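Local coordinates for soluble cytochrome b558 (Ectothiorhodospira shaposhnikovii, PDB 1CXY), which binds a protoporphyrin IX heme and, as a bacterial relative of cytochrome b5, probably serves as a soluble electron carrier, at residues H29-D34 with R80-T85. Sequence-based numbering, arbitrary orientation.
Sequences HGKVYD and RYLIGT
Tyr81 meets Asp34 through its backbone: Asp34 N donates to Tyr81 O at 3.0 Å, with the donor tilted from the plane of the Tyr81 carbonyl. The same oxygen receives a CA-H...O contact from Tyr33. Tyr81 CB and the ring atoms CG and CD2 lie near Asp34 O, which approaches the ring obliquely; the Tyr81 side chain also touches Leu35 and Pro37 and comes within about 4 Å of the heme.

At Leu82 the side chain extends with CG opposite the backbone N (chi1 180°), and this brings CD1 over Val32 O and against Lys31 CB, 3.7 Å from that carbon. CD1 also reaches Tyr33 CE2, and the neighbouring ring carbon Tyr33 CD2 lies 3.6 Å from Leu82 N.

Ile83 and Gly84 together oppose Val32, which defines a classic beta bulge in the antiparallel pairing of strands 31-34 and 82-85; the latter is an outermost strand of the cytochrome b5 sheet. Val32 O takes a nearly straight bond from Ile83 N (2.8 Å, 179°) and a weak one from Gly84 N. Ile83 CG1 packs 3.9 Å from Val32 CG1, whereas its CG2 branch meets Asp34 CB; Trp25 of strand 23-28 and Phe10 adjoin the same isoleucine. An alanine at Ile83 would keep the backbone bond but would probably leave Val32 CG1 and Asp34 CB without their aliphatic neighbours and open a gap beside Trp25.

Gly84 O accepts from Val32 N at 2.8 Å, the donor standing 45° out of the carbonyl plane. Thr85 then pairs with Lys31 in a non-hydrogen-bonded position: its CB lies near Gly30 O, and its carbonyl group faces Val32 CG2, 3.9 Å from Thr85 O.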
loop_
_atom_site.group_PDB
_atom_site.type_symbol
_atom_site.label_atom_id
_atom_site.label_comp_id
_atom_site.label_asym_id
_atom_site.label_seq_id
_atom_site.Cartn_x
_atom_site.Cartn_y
_atom_site.Cartn_z
ATOM N N HIS A 29 7.720 -3.946 -0.281
ATOM C CA HIS A 29 8.692 -4.852 0.326
ATOM C C HIS A 29 8.320 -6.323 0.259
ATOM O O HIS A 29 8.496 -7.062 1.246
ATOM C CB HIS A 29 8.909 -4.455 1.801
ATOM C CG HIS A 29 9.609 -3.136 1.948
ATOM N ND1 HIS A 29 10.697 -2.812 1.178
ATOM C CD2 HIS A 29 9.389 -2.103 2.791
ATOM C CE1 HIS A 29 11.096 -1.593 1.522
ATOM N NE2 HIS A 29 10.311 -1.133 2.454
ATOM N N GLY A 30 7.787 -6.778 -0.875
ATOM C CA GLY A 30 7.422 -8.177 -1.053
ATOM C C GLY A 30 6.185 -8.610 -0.267
ATOM O O GLY A 30 5.945 -9.827 -0.218
ATOM N N LYS A 31 5.441 -7.715 0.345
ATOM C CA LYS A 31 4.247 -8.064 1.115
ATOM C C LYS A 31 3.055 -7.383 0.428
ATOM O O LYS A 31 3.212 -6.367 -0.246
ATOM C CB LYS A 31 4.338 -7.683 2.588
ATOM C CG LYS A 31 5.390 -8.505 3.338
ATOM C CD LYS A 31 5.711 -7.940 4.714
ATOM C CE LYS A 31 6.616 -6.723 4.644
ATOM N NZ LYS A 31 8.001 -7.038 4.210
ATOM N N VAL A 32 1.892 -8.004 0.603
ATOM C CA VAL A 32 0.661 -7.501 0.003
ATOM C C VAL A 32 -0.292 -6.993 1.072
ATOM O O VAL A 32 -0.481 -7.594 2.131
ATOM C CB VAL A 32 -0.005 -8.598 -0.856
ATOM C CG1 VAL A 32 -1.343 -8.095 -1.418
ATOM C CG2 VAL A 32 0.908 -8.988 -2.014
ATOM N N TYR A 33 -0.855 -5.799 0.822
ATOM C CA TYR A 33 -1.700 -5.131 1.796
ATOM C C TYR A 33 -3.041 -4.740 1.171
ATOM O O TYR A 33 -3.081 -4.235 0.041
ATOM C CB TYR A 33 -1.017 -3.801 2.213
ATOM C CG TYR A 33 0.363 -3.985 2.812
ATOM C CD1 TYR A 33 1.476 -4.069 1.988
ATOM C CD2 TYR A 33 0.517 -4.157 4.182
ATOM C CE1 TYR A 33 2.747 -4.270 2.520
ATOM C CE2 TYR A 33 1.792 -4.355 4.717
ATOM C CZ TYR A 33 2.871 -4.430 3.881
ATOM O OH TYR A 33 4.128 -4.653 4.417
ATOM N N ASP A 34 -4.124 -4.876 1.903
ATOM C CA ASP A 34 -5.444 -4.445 1.441
ATOM C C ASP A 34 -5.766 -3.141 2.174
ATOM O O ASP A 34 -6.084 -3.112 3.358
ATOM C CB ASP A 34 -6.486 -5.524 1.728
ATOM C CG ASP A 34 -7.885 -5.037 1.362
ATOM O OD1 ASP A 34 -8.069 -3.865 0.991
ATOM O OD2 ASP A 34 -8.787 -5.910 1.449
ATOM N N ARG A 80 -0.802 -3.481 9.859
ATOM C CA ARG A 80 -2.156 -3.917 10.186
ATOM C C ARG A 80 -2.912 -4.323 8.922
ATOM O O ARG A 80 -3.757 -5.198 9.044
ATOM C CB ARG A 80 -2.901 -2.798 10.912
ATOM C CG ARG A 80 -4.365 -3.036 11.239
ATOM N N TYR A 81 -2.647 -3.736 7.761
ATOM C CA TYR A 81 -3.431 -4.056 6.556
ATOM C C TYR A 81 -2.805 -5.183 5.759
ATOM O O TYR A 81 -3.254 -5.501 4.658
ATOM C CB TYR A 81 -3.543 -2.760 5.716
ATOM C CG TYR A 81 -4.302 -1.702 6.490
ATOM C CD1 TYR A 81 -3.583 -0.657 7.081
ATOM C CD2 TYR A 81 -5.672 -1.799 6.682
ATOM C CE1 TYR A 81 -4.250 0.297 7.822
ATOM C CE2 TYR A 81 -6.348 -0.830 7.422
ATOM C CZ TYR A 81 -5.608 0.191 7.999
ATOM O OH TYR A 81 -6.245 1.148 8.764
ATOM N N LEU A 82 -1.809 -5.883 6.315
ATOM C CA LEU A 82 -1.161 -7.003 5.646
ATOM C C LEU A 82 -2.158 -8.101 5.308
ATOM O O LEU A 82 -2.992 -8.457 6.147
ATOM C CB LEU A 82 -0.123 -7.640 6.599
ATOM C CG LEU A 82 0.644 -8.844 6.036
ATOM C CD1 LEU A 82 1.547 -8.344 4.919
ATOM C CD2 LEU A 82 1.477 -9.477 7.158
ATOM N N ILE A 83 -2.127 -8.672 4.099
ATOM C CA ILE A 83 -2.961 -9.844 3.822
ATOM C C ILE A 83 -2.153 -11.012 3.263
ATOM O O ILE A 83 -2.689 -12.127 3.181
ATOM C CB ILE A 83 -4.156 -9.557 2.893
ATOM C CG1 ILE A 83 -3.677 -8.996 1.544
ATOM C CG2 ILE A 83 -5.135 -8.578 3.549
ATOM C CD1 ILE A 83 -4.746 -8.962 0.451
ATOM N N GLY A 84 -0.901 -10.815 2.866
ATOM C CA GLY A 84 -0.103 -11.931 2.330
ATOM C C GLY A 84 1.249 -11.474 1.800
ATOM O O GLY A 84 1.685 -10.358 2.065
ATOM N N THR A 85 1.935 -12.403 1.126
ATOM C CA THR A 85 3.226 -12.085 0.525
ATOM C C THR A 85 3.123 -12.159 -0.996
ATOM O O THR A 85 2.158 -12.683 -1.560
ATOM C CB THR A 85 4.344 -13.049 0.964
ATOM O OG1 THR A 85 3.975 -14.371 0.558
ATOM C CG2 THR A 85 4.507 -13.003 2.480
#